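Local coordinates for macrolide 2'-phosphotransferase MphH (Brachybacterium faecium, PDB 5UXD), which probably transfers a phosphate group from a guanosine nucleotide to the 2'-hydroxyl of macrolide antibiotics, and binds azithromycin in this crystal, at residues L76-P81 / G126-Q131; A70-H75 / H133-E138; R51-R54 / V58-R61. All coordinates share one frame; numbering follows the deposited sequence. Where two conformers were deposited one is given.

Interaction 1. Residues L76-P81 / G126-Q131; sequences LDVAVP and GSVVAQ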
loop_
_atom_site.group_PDB
_atom_site.type_symbol
_atom_site.label_atom_id
_atom_site.label_comp_id
_atom_site.label_asym_id
_atom_site.label_seq_id
_atom_site.Cartn_x
_atom_site.Cartn_y
_atom_site.Cartn_z
ATOM N N LEU A 76 4.524 -1.248 16.263
ATOM C CA LEU A 76 3.187 -1.687 15.889
ATOM C C LEU A 76 2.852 -2.994 16.594
ATOM O O LEU A 76 3.682 -3.907 16.654
ATOM C CB LEU A 76 3.054 -1.902 14.378
ATOM C CG LEU A 76 3.230 -0.755 13.389
ATOM C CD1 LEU A 76 2.746 -1.214 12.015
ATOM C CD2 LEU A 76 2.476 0.490 13.838
ATOM N N ASP A 77 1.622 -3.093 17.093
ATOM C CA ASP A 77 1.190 -4.347 17.695
ATOM C C ASP A 77 0.928 -5.409 16.636
ATOM O O ASP A 77 1.226 -6.590 16.853
ATOM C CB ASP A 77 -0.042 -4.117 18.561
ATOM C CG ASP A 77 0.262 -3.267 19.772
ATOM O OD1 ASP A 77 1.459 -3.009 20.022
ATOM O OD2 ASP A 77 -0.689 -2.852 20.464
ATOM N N VAL A 78 0.396 -5.016 15.475
ATOM C CA VAL A 78 0.213 -5.988 14.405
ATOM C C VAL A 78 1.559 -6.272 13.752
ATOM O O VAL A 78 2.536 -5.535 13.923
ATOM C CB VAL A 78 -0.828 -5.527 13.368
ATOM C CG1 VAL A 78 -2.174 -5.295 14.033
ATOM C CG2 VAL A 78 -0.358 -4.276 12.654
ATOM N N ALA A 79 1.609 -7.369 13.002
ATOM C CA ALA A 79 2.855 -7.867 12.445
ATOM C C ALA A 79 3.173 -7.221 11.100
ATOM O O ALA A 79 2.278 -6.855 10.337
ATOM C CB ALA A 79 2.781 -9.385 12.274
ATOM N N VAL A 80 4.467 -7.096 10.816
ATOM C CA VAL A 80 4.954 -6.745 9.482
ATOM C C VAL A 80 6.050 -7.737 9.124
ATOM O O VAL A 80 6.607 -8.410 10.006
ATOM C CB VAL A 80 5.484 -5.289 9.419
ATOM C CG1 VAL A 80 4.377 -4.273 9.734
ATOM C CG2 VAL A 80 6.700 -5.116 10.337
ATOM N N PRO A 81 6.396 -7.845 7.841
ATOM C CA PRO A 81 7.456 -8.787 7.452
ATOM C C PRO A 81 8.765 -8.549 8.194
ATOM O O PRO A 81 9.177 -7.410 8.424
ATOM C CB PRO A 81 7.607 -8.540 5.954
ATOM C CG PRO A 81 6.216 -8.163 5.526
ATOM C CD PRO A 81 5.654 -7.341 6.670
ATOM N N GLY A 126 -8.814 1.633 12.615
ATOM C CA GLY A 126 -8.513 2.899 13.276
ATOM C C GLY A 126 -7.413 2.761 14.313
ATOM O O GLY A 126 -6.593 3.667 14.485
ATOM N N SER A 127 -7.376 1.619 15.012
ATOM C CA SER A 127 -6.336 1.385 16.008
ATOM C C SER A 127 -4.969 1.211 15.354
ATOM O O SER A 127 -3.971 1.781 15.820
ATOM C CB SER A 127 -6.683 0.156 16.855
ATOM O OG SER A 127 -7.804 0.404 17.689
ATOM N N VAL A 128 -4.897 0.421 14.281
ATOM C CA VAL A 128 -3.598 0.229 13.633
ATOM C C VAL A 128 -3.099 1.542 13.048
ATOM O O VAL A 128 -1.922 1.902 13.199
ATOM C CB VAL A 128 -3.688 -0.879 12.560
ATOM C CG1 VAL A 128 -2.449 -0.873 11.661
ATOM C CG2 VAL A 128 -3.851 -2.234 13.222
ATOM N N VAL A 129 -3.991 2.332 12.443
ATOM C CA VAL A 129 -3.543 3.545 11.769
ATOM C C VAL A 129 -3.053 4.562 12.797
ATOM O O VAL A 129 -2.048 5.252 12.577
ATOM C CB VAL A 129 -4.663 4.091 10.862
ATOM C CG1 VAL A 129 -4.267 5.415 10.232
ATOM C CG2 VAL A 129 -4.991 3.068 9.766
ATOM N N ALA A 130 -3.708 4.626 13.960
ATOM C CA ALA A 130 -3.235 5.536 15.005
ATOM C C ALA A 130 -1.843 5.144 15.492
ATOM O O ALA A 130 -0.997 6.014 15.748
ATOM C CB ALA A 130 -4.223 5.573 16.171
ATOM N N GLN A 131 -1.585 3.835 15.626
ATOM C CA GLN A 131 -0.258 3.375 16.030
ATOM C C GLN A 131 0.778 3.698 14.964
ATOM O O GLN A 131 1.884 4.155 15.283
ATOM C CB GLN A 131 -0.269 1.865 16.311
ATOM C CG GLN A 131 -0.118 1.506 17.780
ATOM C CD GLN A 131 0.517 0.133 18.005
ATOM O OE1 GLN A 131 0.325 -0.792 17.218
ATOM N NE2 GLN A 131 1.273 0.003 19.091
HETATM O O HOH W 1 -0.860 -1.974 15.365
#
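Gln-131 reaches out from helix 119-133 and lays its amide across the Asp-77 side chain, so that both ends of the amide find partners in the loop. OE1 accepts a hydrogen bond from Asp-77 N at 2.6 Å, nearly straight at 163°; the donor lies in the carbonyl plane, on a lone pair of the oxygen. The same OE1 also takes a hydrogen from water 1, and this water in turn accepts from Val-78 N at 3.3 Å. One side-chain oxygen therefore serves two consecutive loop amides, the first directly and the second through water. At the other end, NE2 donates a weak bond to Asp-77 OD1 at 3.2 Å. The carboxylate and amide planes stand 61° apart, which fits a loose grip there rather than a flat pairing. Asp-77 is exposed, and solvent probably shares in screening its charge. The glutamine pays for its reach with an unusual first torsion, chi1 -110°, beyond which the chain runs extended to the loop. A long amide suits the place because it can both accept from backbone and donate to carboxylate.

Apolar contacts flank this polar patch. Leu-76 CD2 lies 3.9 Å from Gln-131 CB, the two side chains running antiparallel past one another. Val-78 CG1 meets Val-128 CG2 at 3.6 Å, the two branched side chains crossing at about a right angle, and Val-128 is buried. Further along, the backbone of Ala-79 bonds to Thr-212 and Val-214. By its position between helix 59-72 and strand 85-86, the loop probably corresponds to the αC–β4 loop of the protein-kinase-like fold, a segment typically tied to the αE helix of the C-terminal lobe.

Interaction 2. Residues A70-H75 / H133-E138; sequences AMLAPH and HAVDAE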
loop_
_atom_site.group_PDB
_atom_site.type_symbol
_atom_site.label_atom_id
_atom_site.label_comp_id
_atom_site.label_asym_id
_atom_site.label_seq_id
_atom_site.Cartn_x
_atom_site.Cartn_y
_atom_site.Cartn_z
ATOM N N ALA A 70 12.406 -2.532 9.419
ATOM C CA ALA A 70 13.222 -2.747 10.611
ATOM C C ALA A 70 12.881 -1.750 11.713
ATOM O O ALA A 70 12.762 -2.126 12.886
ATOM C CB ALA A 70 14.703 -2.654 10.253
ATOM N N MET A 71 12.719 -0.482 11.371
ATOM C CA MET A 71 12.419 0.509 12.392
ATOM C C MET A 71 10.975 0.519 12.851
ATOM O O MET A 71 10.684 0.970 13.945
ATOM C CB MET A 71 12.752 1.921 11.896
ATOM C CG MET A 71 11.805 2.464 10.839
ATOM S SD MET A 71 10.489 3.564 11.432
ATOM C CE MET A 71 10.905 3.703 13.152
ATOM N N LEU A 72 10.086 -0.027 12.036
ATOM C CA LEU A 72 8.655 0.090 12.309
ATOM C C LEU A 72 8.133 -1.036 13.196
ATOM O O LEU A 72 7.289 -0.793 14.065
ATOM C CB LEU A 72 7.885 0.130 10.988
ATOM C CG LEU A 72 6.365 0.184 10.972
ATOM C CD1 LEU A 72 5.857 1.401 11.744
ATOM C CD2 LEU A 72 5.907 0.213 9.517
ATOM N N ALA A 73 8.648 -2.251 13.014
ATOM C CA ALA A 73 8.114 -3.415 13.721
ATOM C C ALA A 73 7.996 -3.246 15.238
ATOM O O ALA A 73 6.958 -3.653 15.789
ATOM C CB ALA A 73 8.972 -4.644 13.381
ATOM N N PRO A 74 8.971 -2.681 15.961
ATOM C CA PRO A 74 8.791 -2.520 17.417
ATOM C C PRO A 74 7.643 -1.608 17.809
ATOM O O PRO A 74 7.191 -1.679 18.960
ATOM C CB PRO A 74 10.133 -1.933 17.876
ATOM C CG PRO A 74 11.095 -2.294 16.821
ATOM C CD PRO A 74 10.324 -2.274 15.544
ATOM N N HIS A 75 7.154 -0.759 16.908
ATOM C CA HIS A 75 6.175 0.267 17.254
ATOM C C HIS A 75 4.746 -0.092 16.879
ATOM O O HIS A 75 3.831 0.687 17.168
ATOM C CB HIS A 75 6.563 1.595 16.592
ATOM C CG HIS A 75 7.901 2.102 17.022
ATOM N ND1 HIS A 75 8.964 2.227 16.155
ATOM C CD2 HIS A 75 8.359 2.484 18.239
ATOM C CE1 HIS A 75 10.015 2.678 16.815
ATOM N NE2 HIS A 75 9.676 2.843 18.080
ATOM N N HIS A 133 0.578 6.124 12.742
ATOM C CA HIS A 133 0.727 7.568 12.644
ATOM C C HIS A 133 1.416 8.171 13.857
ATOM O O HIS A 133 1.831 9.335 13.797
ATOM C CB HIS A 133 -0.646 8.203 12.431
ATOM C CG HIS A 133 -1.219 7.927 11.075
ATOM N ND1 HIS A 133 -2.346 8.560 10.595
ATOM C CD2 HIS A 133 -0.805 7.094 10.087
ATOM C CE1 HIS A 133 -2.601 8.129 9.372
ATOM N NE2 HIS A 133 -1.681 7.237 9.042
ATOM N N ALA A 134 1.545 7.412 14.950
ATOM C CA ALA A 134 2.283 7.862 16.126
ATOM C C ALA A 134 3.789 7.680 15.984
ATOM O O ALA A 134 4.541 8.185 16.831
ATOM C CB ALA A 134 1.787 7.112 17.365
ATOM N N VAL A 135 4.239 6.984 14.938
ATOM C CA VAL A 135 5.654 6.643 14.796
ATOM C C VAL A 135 6.469 7.908 14.565
ATOM O O VAL A 135 6.047 8.808 13.831
ATOM C CB VAL A 135 5.843 5.636 13.646
ATOM C CG1 VAL A 135 7.321 5.514 13.265
ATOM C CG2 VAL A 135 5.274 4.277 14.015
ATOM N N ASP A 136 7.648 7.974 15.197
ATOM C CA ASP A 136 8.513 9.146 15.134
ATOM C C ASP A 136 8.847 9.493 13.685
ATOM O O ASP A 136 9.448 8.692 12.962
ATOM C CB ASP A 136 9.784 8.869 15.945
ATOM C CG ASP A 136 10.778 10.012 15.902
ATOM O OD1 ASP A 136 10.419 11.159 16.241
ATOM O OD2 ASP A 136 11.940 9.753 15.548
ATOM N N ALA A 137 8.459 10.696 13.262
ATOM C CA ALA A 137 8.555 11.046 11.845
ATOM C C ALA A 137 9.997 11.287 11.413
ATOM O O ALA A 137 10.331 11.077 10.243
ATOM C CB ALA A 137 7.689 12.269 11.544
ATOM N N GLU A 138 10.868 11.705 12.331
ATOM C CA GLU A 138 12.267 11.895 11.961
ATOM C C GLU A 138 12.968 10.562 11.748
ATOM O O GLU A 138 13.779 10.421 10.825
ATOM C CB GLU A 138 12.984 12.732 13.019
ATOM C CG GLU A 138 12.421 14.140 13.150
ATOM C CD GLU A 138 12.405 14.920 11.837
ATOM O OE1 GLU A 138 11.590 15.865 11.726
ATOM O OE2 GLU A 138 13.208 14.614 10.925
#
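Val-135 presses its two methyls against different residues at the end of helix 59-72 and the turn that follows. CG1 meets Met-71, with CE at 4.0 Å and SD at 4.1 Å; the two side chains reach toward each other tip to tip. CG2 faces both Leu-72 CD1, 3.7 Å away, and His-75 CB at 3.9 Å. Leu-72 crosses the valine at about a right angle, offering one methyl from a buried side chain. A chi1 of 167° sends CG1 away from the backbone N of Val-135 and toward Met-71, and CG2 toward Leu-72 and His-75, so each branch finds its own partners, which is what a short beta-branched residue can do where three neighbours converge.

Met-71 is the strongly bent one: its chi3 of 4° turns CE back to the same side as CB. The low barrier to rotation about a C–S bond makes such an eclipsed turn less costly in methionine, and this residue also touches Thr-143. In a protein-kinase-like fold, helix 59-72 occupies the place of helix αC, and the contact joins its C-terminal end to the turn between helices 119-133 and 137-141 in the larger lobe. From the same turn Val-135 rests on Leu-194 of strand 193-195, while Leu-72 leans on Trp-217.

The backbone of 73-75 tightens into a 3-10 turn, in which His-75 N bonds to Leu-72 O at 2.8 Å. That brings the imidazole over the preceding helical turn, where ND1 makes a weak, bent bond to Met-71 O at 3.1 Å with an angle of 126°. On the other segment, Asp-136 stands at the N-cap of helix 137-141: its short carboxylate can turn back on the first turn, where OD2 accepts from Ala-139 N.

Interaction 3. Residues R51-R54 / V58-R61; sequences RLPR and VLER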
loop_
_atom_site.group_PDB
_atom_site.type_symbol
_atom_site.label_atom_id
_atom_site.label_comp_id
_atom_site.label_asym_id
_atom_site.label_seq_id
_atom_site.Cartn_x
_atom_site.Cartn_y
_atom_site.Cartn_z
ATOM N N ARG A 51 11.407 -13.696 -1.824
ATOM C CA ARG A 51 11.239 -12.694 -2.873
ATOM C C ARG A 51 12.521 -12.644 -3.687
ATOM O O ARG A 51 13.596 -12.393 -3.133
ATOM C CB ARG A 51 10.915 -11.311 -2.298
ATOM C CG ARG A 51 9.699 -11.284 -1.400
ATOM C CD ARG A 51 9.534 -9.899 -0.772
ATOM N NE ARG A 51 9.103 -8.899 -1.743
ATOM C CZ ARG A 51 9.406 -7.603 -1.672
ATOM N NH1 ARG A 51 10.162 -7.145 -0.685
ATOM N NH2 ARG A 51 8.958 -6.765 -2.596
ATOM N N LEU A 52 12.411 -12.902 -4.993
ATOM C CA LEU A 52 13.586 -12.937 -5.859
ATOM C C LEU A 52 13.598 -11.724 -6.778
ATOM O O LEU A 52 12.760 -11.639 -7.687
ATOM C CB LEU A 52 13.607 -14.227 -6.679
ATOM C CG LEU A 52 14.068 -15.483 -5.928
ATOM C CD1 LEU A 52 13.018 -15.980 -4.939
ATOM C CD2 LEU A 52 14.396 -16.556 -6.936
ATOM N N PRO A 53 14.524 -10.777 -6.599
ATOM C CA PRO A 53 14.519 -9.565 -7.437
ATOM C C PRO A 53 14.803 -9.896 -8.896
ATOM O O PRO A 53 15.798 -10.552 -9.218
ATOM C CB PRO A 53 15.629 -8.697 -6.823
ATOM C CG PRO A 53 15.808 -9.247 -5.407
ATOM C CD PRO A 53 15.542 -10.725 -5.538
ATOM N N ARG A 54 13.905 -9.447 -9.783
ATOM C CA ARG A 54 14.024 -9.771 -11.201
ATOM C C ARG A 54 15.137 -8.993 -11.898
ATOM O O ARG A 54 15.716 -9.491 -12.874
ATOM C CB ARG A 54 12.701 -9.510 -11.917
ATOM C CG ARG A 54 11.576 -10.453 -11.525
ATOM C CD ARG A 54 10.388 -10.290 -12.484
ATOM N NE ARG A 54 9.220 -11.070 -12.073
ATOM C CZ ARG A 54 9.044 -12.356 -12.366
ATOM N NH1 ARG A 54 9.965 -13.009 -13.063
ATOM N NH2 ARG A 54 7.952 -12.993 -11.958
ATOM N N VAL A 58 15.283 -2.935 -9.025
ATOM C CA VAL A 58 14.282 -2.990 -7.959
ATOM C C VAL A 58 14.912 -2.944 -6.577
ATOM O O VAL A 58 14.178 -2.873 -5.573
ATOM C CB VAL A 58 13.393 -4.251 -8.066
ATOM C CG1 VAL A 58 12.794 -4.358 -9.468
ATOM C CG2 VAL A 58 14.166 -5.516 -7.679
ATOM N N LEU A 59 16.247 -2.942 -6.494
ATOM C CA LEU A 59 16.901 -3.100 -5.201
ATOM C C LEU A 59 16.872 -1.816 -4.376
ATOM O O LEU A 59 16.895 -1.882 -3.139
ATOM C CB LEU A 59 18.345 -3.567 -5.410
ATOM C CG LEU A 59 18.414 -4.998 -5.952
ATOM C CD1 LEU A 59 19.843 -5.363 -6.304
ATOM C CD2 LEU A 59 17.819 -5.996 -4.952
ATOM N N GLU A 60 16.791 -0.652 -5.023
ATOM C CA GLU A 60 16.689 0.606 -4.289
ATOM C C GLU A 60 15.391 0.660 -3.495
ATOM O O GLU A 60 15.398 0.969 -2.295
ATOM C CB GLU A 60 16.788 1.785 -5.255
ATOM C CG GLU A 60 17.029 3.126 -4.577
ATOM C CD GLU A 60 16.987 4.287 -5.557
ATOM O OE1 GLU A 60 16.798 5.438 -5.107
ATOM O OE2 GLU A 60 17.127 4.057 -6.778
ATOM N N ARG A 61 14.263 0.325 -4.137
ATOM C CA ARG A 61 12.984 0.343 -3.425
ATOM C C ARG A 61 12.966 -0.698 -2.315
ATOM O O ARG A 61 12.395 -0.467 -1.240
ATOM C CB ARG A 61 11.822 0.084 -4.385
ATOM C CG ARG A 61 11.709 1.011 -5.559
ATOM C CD ARG A 61 10.272 1.389 -5.869
ATOM N NE ARG A 61 10.221 2.682 -6.535
ATOM C CZ ARG A 61 9.902 3.821 -5.945
ATOM N NH1 ARG A 61 9.586 3.845 -4.650
ATOM N NH2 ARG A 61 9.887 4.942 -6.634
#
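Pro-53 sets its ring against Val-58 and Leu-59 where strand 47-53 gives way, after a short turn, to helix 59-72, the β3–αC passage of a protein-kinase-like N-terminal lobe. CB of the proline is shared between the two: it lies 3.6 Å from Val-58 CG2 and 3.9 Å from Leu-59 CD2. The leucine runs at about a right angle to the proline side chain, and its CD2 comes up to the CB–CG bond, 3.8 Å from CG. Val-58 brings CG2 to the proline because that branch sits between its backbone N and carbonyl carbon, with CG1 taking the position anti to the carbonyl (chi1 -53°). The rigid ring suits the end of a strand, since it offers an apolar surface with little torsional freedom and has no amide hydrogen to pair, and Phe-35 of strand 35-42 touches both Pro-53 and Val-58.

Arg-51, two residues before the proline, belongs to the GDP site observed in another crystal of this protein. Its guanidinium makes a cation-pi contact with Phe-35 and a long, weak ion pair with Glu-65 on helix 59-72, which recalls the lysine–glutamate pair between β3 and αC of protein kinases. Arg-54 turns its polar end away from the helix, and its NE donates to Gly-32 O.

Interactions 2 and 3 involve opposite ends of helix 59-72: R51-R54 / V58-R61 packs its start against strand 47-53, and A70-H75 / H133-E138 joins its finish to the turn beyond helix 119-133. Interaction 1 takes over along the chain, fixing the following loop to helix 119-133, and touches interaction 2, where Gln-131 NE2 lies near His-75 O. All three are partly buried: Leu-76, Val-128, Leu-72, Val-135 and Val-58 lie inside, while Asp-77 and His-75 are exposed and Pro-53 and Leu-59 partly so. Interactions 2 and 3 bind by apolar contact alone, whereas interaction 1 adds one side-chain-to-backbone hydrogen bond, a weak side-chain pair and a bridging water. Interaction 3 lies beside the nucleotide site.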